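Putative lipoprotein LppA (Mycobacterium tuberculosis, PDB 2V7S) is of unknown function but is probably a membrane-attached, palmitoylated lipoprotein of a family confined to pathogenic mycobacteria. Local coordinates at residues S152-S157 against L174-A179; N136-E141 against Y169-L174; N100-D105 against N182-C187; I47-S52 against D105-D110. All blocks are in the same frame, centred on the assembly; numbering follows the deposited sequence.

Contact 1. Residues S152-S157 against L174-A179; sequences SLFNES and LQIKFA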
loop_
_atom_site.group_PDB
_atom_site.type_symbol
_atom_site.label_atom_id
_atom_site.label_comp_id
_atom_site.label_asym_id
_atom_site.label_seq_id
_atom_site.Cartn_x
_atom_site.Cartn_y
_atom_site.Cartn_z
ATOM N N SER A 152 4.777 -21.730 22.876
ATOM C CA SER A 152 5.367 -21.512 24.196
ATOM C C SER A 152 6.864 -21.236 24.003
ATOM O O SER A 152 7.583 -22.058 23.430
ATOM C CB SER A 152 5.150 -22.737 25.094
ATOM O OG SER A 152 5.794 -22.611 26.375
ATOM N N LEU A 153 7.326 -20.067 24.451
ATOM C CA LEU A 153 8.767 -19.746 24.443
ATOM C C LEU A 153 9.542 -20.508 25.510
ATOM O O LEU A 153 10.765 -20.632 25.403
ATOM C CB LEU A 153 9.008 -18.229 24.594
ATOM C CG LEU A 153 8.565 -17.321 23.432
ATOM C CD1 LEU A 153 8.747 -15.844 23.791
ATOM C CD2 LEU A 153 9.289 -17.660 22.119
ATOM N N PHE A 154 8.829 -21.005 26.529
ATOM C CA PHE A 154 9.401 -21.820 27.641
ATOM C C PHE A 154 8.297 -22.365 28.567
ATOM O O PHE A 154 7.199 -21.864 28.541
ATOM C CB PHE A 154 10.406 -21.002 28.472
ATOM C CG PHE A 154 10.033 -19.543 28.619
ATOM C CD1 PHE A 154 8.907 -19.158 29.349
ATOM C CD2 PHE A 154 10.806 -18.558 28.022
ATOM C CE1 PHE A 154 8.564 -17.815 29.481
ATOM C CE2 PHE A 154 10.479 -17.218 28.150
ATOM C CZ PHE A 154 9.343 -16.842 28.880
ATOM N N ASN A 155 8.593 -23.388 29.380
ATOM C CA ASN A 155 7.638 -23.891 30.411
ATOM C C ASN A 155 8.283 -24.661 31.581
ATOM O O ASN A 155 8.410 -25.895 31.566
ATOM C CB ASN A 155 6.510 -24.718 29.807
ATOM C CG ASN A 155 5.510 -25.176 30.857
ATOM O OD1 ASN A 155 4.846 -26.192 30.698
ATOM N ND2 ASN A 155 5.404 -24.434 31.931
ATOM N N GLU A 156 8.661 -23.920 32.605
ATOM C CA GLU A 156 9.487 -24.455 33.665
ATOM C C GLU A 156 9.256 -23.592 34.882
ATOM O O GLU A 156 8.560 -22.583 34.780
ATOM C CB GLU A 156 10.952 -24.411 33.228
ATOM C CG GLU A 156 11.306 -23.235 32.306
ATOM C CD GLU A 156 12.593 -23.487 31.525
ATOM O OE1 GLU A 156 13.144 -24.583 31.675
ATOM O OE2 GLU A 156 13.041 -22.608 30.745
ATOM N N SER A 157 9.833 -23.972 36.023
ATOM C CA SER A 157 9.737 -23.131 37.212
ATOM C C SER A 157 10.153 -21.693 36.908
ATOM O O SER A 157 9.442 -20.769 37.280
ATOM C CB SER A 157 10.522 -23.714 38.402
ATOM O OG SER A 157 11.676 -24.378 37.958
ATOM N N LEU A 174 1.572 -15.380 30.602
ATOM C CA LEU A 174 2.993 -15.385 30.793
ATOM C C LEU A 174 3.321 -15.270 32.268
ATOM O O LEU A 174 2.760 -14.446 32.967
ATOM C CB LEU A 174 3.633 -14.209 30.030
ATOM C CG LEU A 174 5.128 -13.939 30.230
ATOM C CD1 LEU A 174 6.009 -15.030 29.655
ATOM C CD2 LEU A 174 5.489 -12.600 29.596
ATOM N N GLN A 175 4.272 -16.069 32.713
ATOM C CA GLN A 175 4.713 -16.037 34.085
ATOM C C GLN A 175 6.210 -16.082 34.106
ATOM O O GLN A 175 6.810 -17.056 33.626
ATOM C CB GLN A 175 4.188 -17.243 34.845
ATOM C CG GLN A 175 4.788 -17.410 36.268
ATOM C CD GLN A 175 4.188 -18.599 36.988
ATOM O OE1 GLN A 175 4.871 -19.585 37.346
ATOM N NE2 GLN A 175 2.928 -18.528 37.191
ATOM N N ILE A 176 6.811 -15.042 34.660
ATOM C CA ILE A 176 8.206 -15.089 34.972
ATOM C C ILE A 176 8.324 -15.068 36.511
ATOM O O ILE A 176 8.493 -16.136 37.156
ATOM C CB ILE A 176 8.992 -13.923 34.276
ATOM C CG1 ILE A 176 8.593 -13.795 32.803
ATOM C CG2 ILE A 176 10.518 -14.084 34.458
ATOM C CD1 ILE A 176 8.916 -15.011 31.984
ATOM N N LYS A 177 8.253 -13.865 37.088
ATOM C CA LYS A 177 8.272 -13.698 38.552
ATOM C C LYS A 177 6.834 -13.686 39.089
ATOM O O LYS A 177 6.572 -14.074 40.234
ATOM C CB LYS A 177 9.034 -12.418 38.926
ATOM C CG LYS A 177 10.485 -12.460 38.490
ATOM C CD LYS A 177 11.298 -11.308 39.044
ATOM C CE LYS A 177 12.760 -11.478 38.687
ATOM N NZ LYS A 177 13.633 -10.997 39.798
ATOM N N PHE A 178 5.901 -13.276 38.236
ATOM C CA PHE A 178 4.461 -13.200 38.573
ATOM C C PHE A 178 3.727 -13.489 37.268
ATOM O O PHE A 178 4.344 -13.386 36.209
ATOM C CB PHE A 178 4.073 -11.815 39.129
ATOM C CG PHE A 178 4.514 -10.643 38.257
ATOM C CD1 PHE A 178 5.763 -10.101 38.406
ATOM C CD2 PHE A 178 3.642 -10.099 37.292
ATOM C CE1 PHE A 178 6.199 -9.046 37.590
ATOM C CE2 PHE A 178 4.049 -9.017 36.485
ATOM C CZ PHE A 178 5.336 -8.513 36.614
ATOM N N ALA A 179 2.442 -13.861 37.342
ATOM C CA ALA A 179 1.690 -14.263 36.176
ATOM C C ALA A 179 0.674 -13.231 35.691
ATOM O O ALA A 179 -0.045 -12.628 36.491
ATOM C CB ALA A 179 1.001 -15.603 36.417
HETATM O O HOH W 1 7.912 -18.781 36.913
#
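The ring of Phe-154 meets the methyl ends of Leu-174 and Ile-176 at one margin of the six-stranded antiparallel sheet. Phe-154 lies in the loop that joins strand 149-151 to strand 160-166. Leu-174 is near the end of strand 169-175, and Ile-176 begins the turn that leads to strand 179-184. Both aliphatic side chains reach the same part of the ring, CE1 and CZ. Leu-174 CD1 comes in at the ring edge, near its plane, 3.8 Å from Phe-154 CE1; Phe-154 and Leu-174 run at a slant to each other. Ile-176 crosses Phe-154 at about a right angle, and its CD1 stands 3.6 Å from Phe-154 CZ. A chi1 of 35° sets CG of Phe-154 between its backbone N and carbonyl carbon, and the ring then extends to Leu-174 and Ile-176. One ring face is also lined from within its own loop, where Leu-153 CB sits 3.8 Å above the plane, displaced toward the rim. Phe-154 is backbone-bonded to Asp-161 of strand 160-166, so the loop stays close to the sheet. Lys-159 touches both Phe-154 and Ile-176. The contact is small and lies at the surface. Beyond the ring, one water lies between the two backbones, 2.5 Å from Ser-157 O and 2.7 Å from Ile-176 O.

Contact 2. Residues N136-E141 against Y169-L174; sequences NIVREE and YEFRLL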
loop_
_atom_site.group_PDB
_atom_site.type_symbol
_atom_site.label_atom_id
_atom_site.label_comp_id
_atom_site.label_asym_id
_atom_site.label_seq_id
_atom_site.Cartn_x
_atom_site.Cartn_y
_atom_site.Cartn_z
ATOM N N ASN A 136 -5.326 -24.295 29.092
ATOM C CA ASN A 136 -6.462 -24.936 28.439
ATOM C C ASN A 136 -7.690 -24.023 28.444
ATOM O O ASN A 136 -8.454 -23.969 27.485
ATOM C CB ASN A 136 -6.815 -26.265 29.102
ATOM C CG ASN A 136 -7.864 -27.025 28.316
ATOM O OD1 ASN A 136 -7.669 -27.296 27.130
ATOM N ND2 ASN A 136 -9.013 -27.315 28.949
ATOM N N ILE A 137 -7.871 -23.302 29.531
ATOM C CA ILE A 137 -8.972 -22.357 29.597
ATOM C C ILE A 137 -8.748 -21.212 28.609
ATOM O O ILE A 137 -9.668 -20.834 27.885
ATOM C CB ILE A 137 -9.200 -21.842 31.046
ATOM C CG1 ILE A 137 -9.725 -22.979 31.924
ATOM C CG2 ILE A 137 -10.192 -20.681 31.056
ATOM C CD1 ILE A 137 -9.395 -22.788 33.439
ATOM N N VAL A 138 -7.520 -20.690 28.556
ATOM C CA VAL A 138 -7.181 -19.632 27.572
ATOM C C VAL A 138 -7.445 -20.156 26.161
ATOM O O VAL A 138 -8.060 -19.469 25.333
ATOM C CB VAL A 138 -5.700 -19.121 27.692
ATOM C CG1 VAL A 138 -5.378 -18.092 26.616
ATOM C CG2 VAL A 138 -5.420 -18.506 29.066
ATOM N N ARG A 139 -6.987 -21.385 25.892
ATOM C CA ARG A 139 -7.215 -22.001 24.595
ATOM C C ARG A 139 -8.684 -22.072 24.227
ATOM O O ARG A 139 -9.036 -21.732 23.110
ATOM C CB ARG A 139 -6.600 -23.397 24.537
ATOM C CG ARG A 139 -6.714 -24.065 23.165
ATOM C CD ARG A 139 -6.315 -25.527 23.224
ATOM N NE ARG A 139 -7.266 -26.323 23.994
ATOM C CZ ARG A 139 -8.494 -26.631 23.579
ATOM N NH1 ARG A 139 -9.281 -27.372 24.349
ATOM N NH2 ARG A 139 -8.945 -26.187 22.403
ATOM N N GLU A 140 -9.527 -22.521 25.154
ATOM C CA GLU A 140 -10.965 -22.610 24.903
ATOM C C GLU A 140 -11.580 -21.274 24.539
ATOM O O GLU A 140 -12.387 -21.200 23.601
ATOM C CB GLU A 140 -11.683 -23.201 26.105
ATOM C CG GLU A 140 -11.499 -24.702 26.249
ATOM C CD GLU A 140 -12.141 -25.240 27.497
ATOM O OE1 GLU A 140 -12.690 -24.434 28.291
ATOM O OE2 GLU A 140 -12.107 -26.471 27.680
ATOM N N GLU A 141 -11.185 -20.213 25.247
ATOM C CA GLU A 141 -11.781 -18.890 25.003
ATOM C C GLU A 141 -11.207 -18.261 23.751
ATOM O O GLU A 141 -11.955 -17.690 22.943
ATOM C CB GLU A 141 -11.622 -17.963 26.215
ATOM C CG GLU A 141 -12.245 -18.528 27.532
ATOM C CD GLU A 141 -13.776 -18.661 27.509
ATOM O OE1 GLU A 141 -14.438 -17.985 26.706
ATOM O OE2 GLU A 141 -14.331 -19.423 28.333
ATOM N N TYR A 169 -6.018 -12.005 16.460
ATOM C CA TYR A 169 -5.992 -11.976 17.945
ATOM C C TYR A 169 -4.769 -12.673 18.503
ATOM O O TYR A 169 -4.130 -13.526 17.819
ATOM C CB TYR A 169 -7.260 -12.605 18.563
ATOM C CG TYR A 169 -8.517 -11.870 18.192
ATOM C CD1 TYR A 169 -9.079 -12.032 16.909
ATOM C CD2 TYR A 169 -9.158 -11.018 19.105
ATOM C CE1 TYR A 169 -10.243 -11.383 16.551
ATOM C CE2 TYR A 169 -10.318 -10.324 18.729
ATOM C CZ TYR A 169 -10.827 -10.522 17.439
ATOM O OH TYR A 169 -11.964 -9.894 17.036
ATOM N N GLU A 170 -4.418 -12.296 19.742
ATOM C CA GLU A 170 -3.321 -12.961 20.435
ATOM C C GLU A 170 -3.676 -13.000 21.920
ATOM O O GLU A 170 -3.978 -11.970 22.484
ATOM C CB GLU A 170 -1.948 -12.288 20.170
ATOM C CG GLU A 170 -0.751 -12.972 20.968
ATOM C CD GLU A 170 0.627 -12.320 20.775
ATOM O OE1 GLU A 170 0.746 -11.271 20.099
ATOM O OE2 GLU A 170 1.630 -12.851 21.302
ATOM N N PHE A 171 -3.671 -14.195 22.516
ATOM C CA PHE A 171 -3.952 -14.377 23.948
ATOM C C PHE A 171 -2.702 -14.902 24.560
ATOM O O PHE A 171 -2.166 -15.890 24.077
ATOM C CB PHE A 171 -5.079 -15.402 24.162
ATOM C CG PHE A 171 -6.440 -14.953 23.645
ATOM C CD1 PHE A 171 -6.669 -14.776 22.284
ATOM C CD2 PHE A 171 -7.495 -14.725 24.531
ATOM C CE1 PHE A 171 -7.936 -14.371 21.821
ATOM C CE2 PHE A 171 -8.739 -14.303 24.068
ATOM C CZ PHE A 171 -8.961 -14.132 22.724
ATOM N N ARG A 172 -2.238 -14.284 25.651
ATOM C CA ARG A 172 -0.966 -14.709 26.241
ATOM C C ARG A 172 -1.036 -14.762 27.770
ATOM O O ARG A 172 -1.397 -13.776 28.427
ATOM C CB ARG A 172 0.164 -13.763 25.843
ATOM C CG ARG A 172 1.533 -14.395 26.099
ATOM C CD ARG A 172 2.659 -13.476 25.668
ATOM N NE ARG A 172 3.942 -14.146 25.827
ATOM C CZ ARG A 172 5.123 -13.573 25.617
ATOM N NH1 ARG A 172 6.230 -14.280 25.781
ATOM N NH2 ARG A 172 5.193 -12.288 25.260
ATOM N N LEU A 173 -0.684 -15.929 28.290
ATOM C CA LEU A 173 -0.549 -16.160 29.693
ATOM C C LEU A 173 0.948 -16.348 29.928
ATOM O O LEU A 173 1.533 -17.335 29.485
ATOM C CB LEU A 173 -1.353 -17.421 30.079
ATOM C CG LEU A 173 -1.392 -17.881 31.531
ATOM C CD1 LEU A 173 -2.233 -16.883 32.308
ATOM C CD2 LEU A 173 -2.019 -19.291 31.644
ATOM N N LEU A 174 1.572 -15.380 30.602
ATOM C CA LEU A 174 2.993 -15.385 30.793
ATOM C C LEU A 174 3.321 -15.270 32.268
ATOM O O LEU A 174 2.760 -14.446 32.967
ATOM C CB LEU A 174 3.633 -14.209 30.030
ATOM C CG LEU A 174 5.128 -13.939 30.230
ATOM C CD1 LEU A 174 6.009 -15.030 29.655
ATOM C CD2 LEU A 174 5.489 -12.600 29.596
#
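Helix 128-143 packs on one face of the six-stranded antiparallel sheet, and here it meets strand 169-175. This is part of the helix-on-sheet core of the protein. Val-138 carries the helix side of the contact. Its CA is 7.2 Å from the CA of Phe-171, the closest pair of CA atoms across the contact. Phe-171 and Leu-173 alternate with Arg-172 along the strand, so both point to the helix while Arg-172 points away from it. The two methyls of Val-138 divide the work. CG1 lies anti to the backbone N (chi1 177°) and touches Phe-171 CB at 3.7 Å. CG2, the other branch, faces Leu-173 CB at 4.3 Å, a looser approach. Val-138 and Phe-171 lie alongside each other, pointing opposite ways, and CG1 meets the ring obliquely. The Phe-171 side chain also touches Ala-142 one turn further along the helix, and Leu-173 touches Phe-131 and Ala-134. All three contact residues are buried, and the interaction between them is wholly apolar. On the far side of the strand, Arg-172 forms a salt bridge with Asp-161, and Leu-174 CD2 lies 4.1 Å above the centre of its guanidinium group. Arg-139 points away from the strand. There its side chain turns back along the helix to Asn-136: NH1 donates to Asn-136 OD1 at 3.2 Å, with OD1 near the guanidinium plane and NH1 tilted 25° from the carbonyl plane.

Contact 3. Residues N100-D105 against N182-C187; sequences NGALCD and NITGDC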
loop_
_atom_site.group_PDB
_atom_site.type_symbol
_atom_site.label_atom_id
_atom_site.label_comp_id
_atom_site.label_asym_id
_atom_site.label_seq_id
_atom_site.Cartn_x
_atom_site.Cartn_y
_atom_site.Cartn_z
ATOM N N ASN A 100 -4.861 2.919 25.090
ATOM C CA ASN A 100 -4.354 3.388 23.789
ATOM C C ASN A 100 -4.264 2.331 22.674
ATOM O O ASN A 100 -4.198 2.675 21.490
ATOM C CB ASN A 100 -2.966 3.987 23.998
ATOM C CG ASN A 100 -2.998 5.286 24.782
ATOM O OD1 ASN A 100 -4.063 5.882 25.010
ATOM N ND2 ASN A 100 -1.818 5.722 25.230
ATOM N N GLY A 101 -4.187 1.061 23.055
ATOM C CA GLY A 101 -4.118 -0.047 22.102
ATOM C C GLY A 101 -2.795 -0.203 21.344
ATOM O O GLY A 101 -1.802 0.442 21.671
ATOM N N ALA A 102 -2.782 -1.073 20.336
ATOM C CA ALA A 102 -1.584 -1.331 19.563
ATOM C C ALA A 102 -1.841 -0.891 18.123
ATOM O O ALA A 102 -2.999 -0.708 17.718
ATOM C CB ALA A 102 -1.220 -2.817 19.639
ATOM N N LEU A 103 -0.766 -0.711 17.362
ATOM C CA LEU A 103 -0.875 -0.343 15.962
ATOM C C LEU A 103 -1.432 -1.464 15.098
ATOM O O LEU A 103 -1.047 -2.614 15.272
ATOM C CB LEU A 103 0.511 0.007 15.402
ATOM C CG LEU A 103 1.197 1.188 16.094
ATOM C CD1 LEU A 103 2.562 1.401 15.489
ATOM C CD2 LEU A 103 0.329 2.427 15.935
ATOM N N CYS A 104 -2.275 -1.106 14.134
ATOM C CA CYS A 104 -2.573 -2.009 13.007
ATOM C C CYS A 104 -1.376 -2.108 12.059
ATOM O O CYS A 104 -0.543 -1.196 11.988
ATOM C CB CYS A 104 -3.777 -1.521 12.198
ATOM S SG CYS A 104 -5.195 -1.438 13.226
ATOM N N ASP A 105 -1.331 -3.215 11.321
ATOM C CA ASP A 105 -0.278 -3.501 10.351
ATOM C C ASP A 105 -0.225 -2.445 9.242
ATOM O O ASP A 105 0.848 -2.015 8.839
ATOM C CB ASP A 105 -0.524 -4.897 9.747
ATOM C CG ASP A 105 -0.247 -6.051 10.758
ATOM O OD1 ASP A 105 0.336 -5.774 11.843
ATOM O OD2 ASP A 105 -0.615 -7.242 10.481
ATOM N N ASN A 182 -2.667 -11.361 28.976
ATOM C CA ASN A 182 -2.890 -10.244 28.082
ATOM C C ASN A 182 -3.577 -10.700 26.813
ATOM O O ASN A 182 -3.451 -11.856 26.433
ATOM C CB ASN A 182 -1.585 -9.552 27.757
ATOM C CG ASN A 182 -1.132 -8.664 28.879
ATOM O OD1 ASN A 182 -1.634 -7.541 29.028
ATOM N ND2 ASN A 182 -0.191 -9.156 29.687
ATOM N N ILE A 183 -4.332 -9.786 26.212
ATOM C CA ILE A 183 -5.027 -10.086 24.981
ATOM C C ILE A 183 -4.950 -8.865 24.089
ATOM O O ILE A 183 -5.270 -7.737 24.531
ATOM C CB ILE A 183 -6.541 -10.427 25.225
ATOM C CG1 ILE A 183 -6.742 -11.498 26.317
ATOM C CG2 ILE A 183 -7.234 -10.866 23.900
ATOM C CD1 ILE A 183 -8.193 -11.654 26.742
ATOM N N THR A 184 -4.596 -9.096 22.831
ATOM C CA THR A 184 -4.641 -8.055 21.828
ATOM C C THR A 184 -5.576 -8.547 20.745
ATOM O O THR A 184 -5.555 -9.734 20.384
ATOM C CB THR A 184 -3.236 -7.815 21.238
ATOM O OG1 THR A 184 -2.374 -7.438 22.309
ATOM C CG2 THR A 184 -3.249 -6.673 20.227
ATOM N N GLY A 185 -6.399 -7.648 20.242
ATOM C CA GLY A 185 -7.373 -8.055 19.223
ATOM C C GLY A 185 -6.918 -7.740 17.813
ATOM O O GLY A 185 -5.817 -7.265 17.567
ATOM N N ASP A 186 -7.800 -8.044 16.868
ATOM C CA ASP A 186 -7.604 -7.719 15.495
ATOM C C ASP A 186 -7.733 -6.191 15.369
ATOM O O ASP A 186 -8.054 -5.523 16.354
ATOM C CB ASP A 186 -8.692 -8.453 14.699
ATOM C CG ASP A 186 -8.495 -8.374 13.207
ATOM O OD1 ASP A 186 -7.395 -8.070 12.753
ATOM O OD2 ASP A 186 -9.456 -8.672 12.486
ATOM N N CYS A 187 -7.475 -5.665 14.165
ATOM C CA CYS A 187 -7.532 -4.251 13.857
ATOM C C CYS A 187 -8.999 -3.831 13.698
ATOM O O CYS A 187 -9.782 -4.552 13.049
ATOM C CB CYS A 187 -6.724 -3.966 12.550
ATOM S SG CYS A 187 -6.699 -2.215 12.091
#
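Thr-184 and Cys-187 are the two residues of segment 182-187 that meet segment 100-105. The segment starts as the end of strand 179-184. Asn-182 and Ile-183 belong to the six-stranded sheet, where the backbone of Asn-182 is hydrogen-bonded to that of Arg-172 and Ile-183 packs on Leu-66 and Ala-70 of helix 59-80. Thr-184 points toward the other segment. Its CG2 methyl lies 4.4 Å from Ala-102 CB, a loose apolar touch, and Ile-116 packs against both residues. At Gly-185 the chain leaves the strand; Gly-185 O accepts a bond from Arg-114 NE. Asp-186 points its CB away from segment 100-105. Its OD2 forms a salt bridge with Lys-56 and a hydrogen bond with Thr-37 of the second subunit. Its OD1 accepts a weak bond from the following backbone N, that of Cys-187, at 2.8 Å. Cys-187 closes the contact. Its SG is bonded to Cys-104 SG at 2.0 Å, with a chi3 of 93°, close to the relaxed value for a disulfide. The two cysteines reach the bond differently: SG of Cys-187 is anti to its backbone N (chi1 -179°), whereas SG of Cys-104 is anti to its carbonyl carbon (chi1 -60°). The CB atoms of Cys-104 and Cys-187 are 3.8 Å apart. Both half-cystines are buried. The arrangement is a disulfide that spans the small three-stranded antiparallel sheet, from the residue just after the short, weakly bonded edge strand 102-103 to the residue just before the other edge strand, 188-189, past Ala-112 of the middle strand, which both cysteines touch.

Contact 4. Residues I47-S52 against D105-D110; sequences IQLIDS and DKLTAD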
loop_
_atom_site.group_PDB
_atom_site.type_symbol
_atom_site.label_atom_id
_atom_site.label_comp_id
_atom_site.label_asym_id
_atom_site.label_seq_id
_atom_site.Cartn_x
_atom_site.Cartn_y
_atom_site.Cartn_z
ATOM N N ILE A 47 -9.477 4.084 0.484
ATOM C CA ILE A 47 -10.850 4.326 0.851
ATOM C C ILE A 47 -11.588 2.988 0.936
ATOM O O ILE A 47 -12.261 2.713 1.912
ATOM C CB ILE A 47 -11.558 5.283 -0.124
ATOM C CG1 ILE A 47 -10.930 6.681 -0.093
ATOM C CG2 ILE A 47 -13.053 5.356 0.213
ATOM C CD1 ILE A 47 -11.070 7.471 -1.438
ATOM N N GLN A 48 -11.431 2.151 -0.084
ATOM C CA GLN A 48 -12.046 0.821 -0.094
ATOM C C GLN A 48 -11.656 -0.053 1.111
ATOM O O GLN A 48 -12.490 -0.803 1.638
ATOM C CB GLN A 48 -11.718 0.103 -1.414
ATOM C CG GLN A 48 -12.388 0.761 -2.623
ATOM C CD GLN A 48 -11.929 0.216 -3.973
ATOM O OE1 GLN A 48 -11.075 -0.666 -4.058
ATOM N NE2 GLN A 48 -12.507 0.751 -5.038
ATOM N N LEU A 49 -10.398 0.029 1.519
ATOM C CA LEU A 49 -9.895 -0.738 2.662
ATOM C C LEU A 49 -10.683 -0.362 3.913
ATOM O O LEU A 49 -11.234 -1.221 4.619
ATOM C CB LEU A 49 -8.399 -0.470 2.902
ATOM C CG LEU A 49 -7.752 -1.233 4.079
ATOM C CD1 LEU A 49 -7.715 -2.686 3.760
ATOM C CD2 LEU A 49 -6.323 -0.765 4.268
ATOM N N ILE A 50 -10.733 0.932 4.186
ATOM C CA ILE A 50 -11.518 1.434 5.310
ATOM C C ILE A 50 -12.976 0.979 5.222
ATOM O O ILE A 50 -13.511 0.405 6.181
ATOM C CB ILE A 50 -11.376 2.962 5.387
ATOM C CG1 ILE A 50 -9.925 3.276 5.822
ATOM C CG2 ILE A 50 -12.433 3.576 6.335
ATOM C CD1 ILE A 50 -9.515 4.729 5.695
ATOM N N ASP A 51 -13.602 1.192 4.064
ATOM C CA ASP A 51 -15.023 0.872 3.883
ATOM C C ASP A 51 -15.292 -0.612 4.116
ATOM O O ASP A 51 -16.296 -0.995 4.742
ATOM C CB ASP A 51 -15.527 1.276 2.521
ATOM C CG ASP A 51 -15.819 2.775 2.410
ATOM O OD1 ASP A 51 -15.719 3.538 3.409
ATOM O OD2 ASP A 51 -16.136 3.178 1.285
ATOM N N SER A 52 -14.369 -1.459 3.666
ATOM C CA SER A 52 -14.537 -2.903 3.874
ATOM C C SER A 52 -14.441 -3.343 5.345
ATOM O O SER A 52 -14.788 -4.480 5.678
ATOM C CB SER A 52 -13.539 -3.687 3.015
ATOM O OG SER A 52 -12.268 -3.608 3.591
ATOM N N ASP A 105 -1.331 -3.215 11.321
ATOM C CA ASP A 105 -0.278 -3.501 10.351
ATOM C C ASP A 105 -0.225 -2.445 9.242
ATOM O O ASP A 105 0.848 -2.015 8.839
ATOM C CB ASP A 105 -0.524 -4.897 9.747
ATOM C CG ASP A 105 -0.247 -6.051 10.758
ATOM O OD1 ASP A 105 0.336 -5.774 11.843
ATOM O OD2 ASP A 105 -0.615 -7.242 10.481
ATOM N N LYS A 106 -1.396 -1.992 8.783
ATOM C CA LYS A 106 -1.448 -1.239 7.524
ATOM C C LYS A 106 -2.270 0.047 7.566
ATOM O O LYS A 106 -2.451 0.709 6.546
ATOM C CB LYS A 106 -1.919 -2.157 6.379
ATOM C CG LYS A 106 -0.915 -3.250 5.987
ATOM C CD LYS A 106 0.315 -2.643 5.315
ATOM C CE LYS A 106 1.461 -3.644 5.250
ATOM N NZ LYS A 106 2.764 -2.950 4.973
ATOM N N LEU A 107 -2.748 0.411 8.745
ATOM C CA LEU A 107 -3.496 1.643 8.928
ATOM C C LEU A 107 -2.874 2.400 10.073
ATOM O O LEU A 107 -2.426 1.779 11.043
ATOM C CB LEU A 107 -4.956 1.332 9.247
ATOM C CG LEU A 107 -5.813 0.873 8.059
ATOM C CD1 LEU A 107 -7.211 0.469 8.500
ATOM C CD2 LEU A 107 -5.882 1.936 6.976
ATOM N N THR A 108 -2.842 3.725 9.965
ATOM C CA THR A 108 -2.351 4.555 11.053
ATOM C C THR A 108 -3.297 4.648 12.266
ATOM O O THR A 108 -4.519 4.365 12.182
ATOM C CB THR A 108 -1.943 5.963 10.572
ATOM O OG1 THR A 108 -3.087 6.666 10.063
ATOM C CG2 THR A 108 -0.866 5.866 9.505
ATOM N N ALA A 109 -2.717 5.045 13.393
ATOM C CA ALA A 109 -3.396 5.025 14.690
ATOM C C ALA A 109 -4.530 6.041 14.810
ATOM O O ALA A 109 -5.309 5.981 15.752
ATOM C CB ALA A 109 -2.397 5.253 15.799
ATOM N N ASP A 110 -4.619 6.975 13.875
ATOM C CA ASP A 110 -5.757 7.913 13.834
ATOM C C ASP A 110 -6.969 7.332 13.081
ATOM O O ASP A 110 -8.058 7.943 13.016
ATOM C CB ASP A 110 -5.328 9.217 13.165
ATOM C CG ASP A 110 -4.901 9.005 11.730
ATOM O OD1 ASP A 110 -4.041 8.110 11.483
ATOM O OD2 ASP A 110 -5.424 9.729 10.838
#
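Segment 47-52 of helix 37-53 faces loop segment 105-110, and the closest CA atoms of the two segments are those of Ile-50 and Leu-107, 8.8 Å apart. The contact is a helix-to-loop packing. It joins helix 37-53, near the N-terminus, to the loop between strands 102-103 and 112-114 of the small three-stranded sheet. Leu-107 supplies the loop side. Its CB points at the helix, and CD2 is the branch that does the touching. Leu-49 reaches toward it from the helix, and the two leucines meet tip to tip, Leu-49 CD2 to Leu-107 CD2 at 3.9 Å. Leu-107 CG is only slightly further, 4.2 Å from Leu-49 CD2. The Leu-49 side chain is extended, with CG anti to the backbone N (chi1 -180°), and this carries CD2 out to Leu-107. Ile-50 adds a second, looser approach from the next position on the helix, with CG1 4.4 Å from Leu-107 CD2. One methyl of Leu-107 is thus shared by two helix residues. Ile-50 also packs on Ile-111 and on Pro-202 near the C-terminus, and both helix residues are buried. The second subunit is close by. Its Leu-41 packs on Leu-49 and Ser-52, and its Ser-38 OG is hydrogen-bonded to Lys-106 N. The contact is therefore part of the subunit interface. Toward its end the helix bonds to itself through a side chain: Ser-52 OG donates to Leu-49 O at 2.8 Å, approaching at a C=O...O angle of 123°.

How the contacts relate
The contacts run from one end of the elongated chain to the other. Contact 1 and contact 4 lie on opposite sides of its centre, with centres about 36 Å apart. Contacts 1 and 2 share Leu-174 and strand 169-175, and they touch where Leu-153 CD1 lies 3.6 Å from Arg-172 NH1. Contact 2 passes into contact 3 through neighbouring strands: Arg-172 O and Asn-182 N are 2.8 Å apart, a probable hydrogen bond. Contacts 3 and 4 share Asp-105 and meet again at Leu-103 CD2 and Ala-109 CB, 3.9 Å apart. Both touch the second subunit, whereas no other chain of the assembly touches contacts 1 and 2.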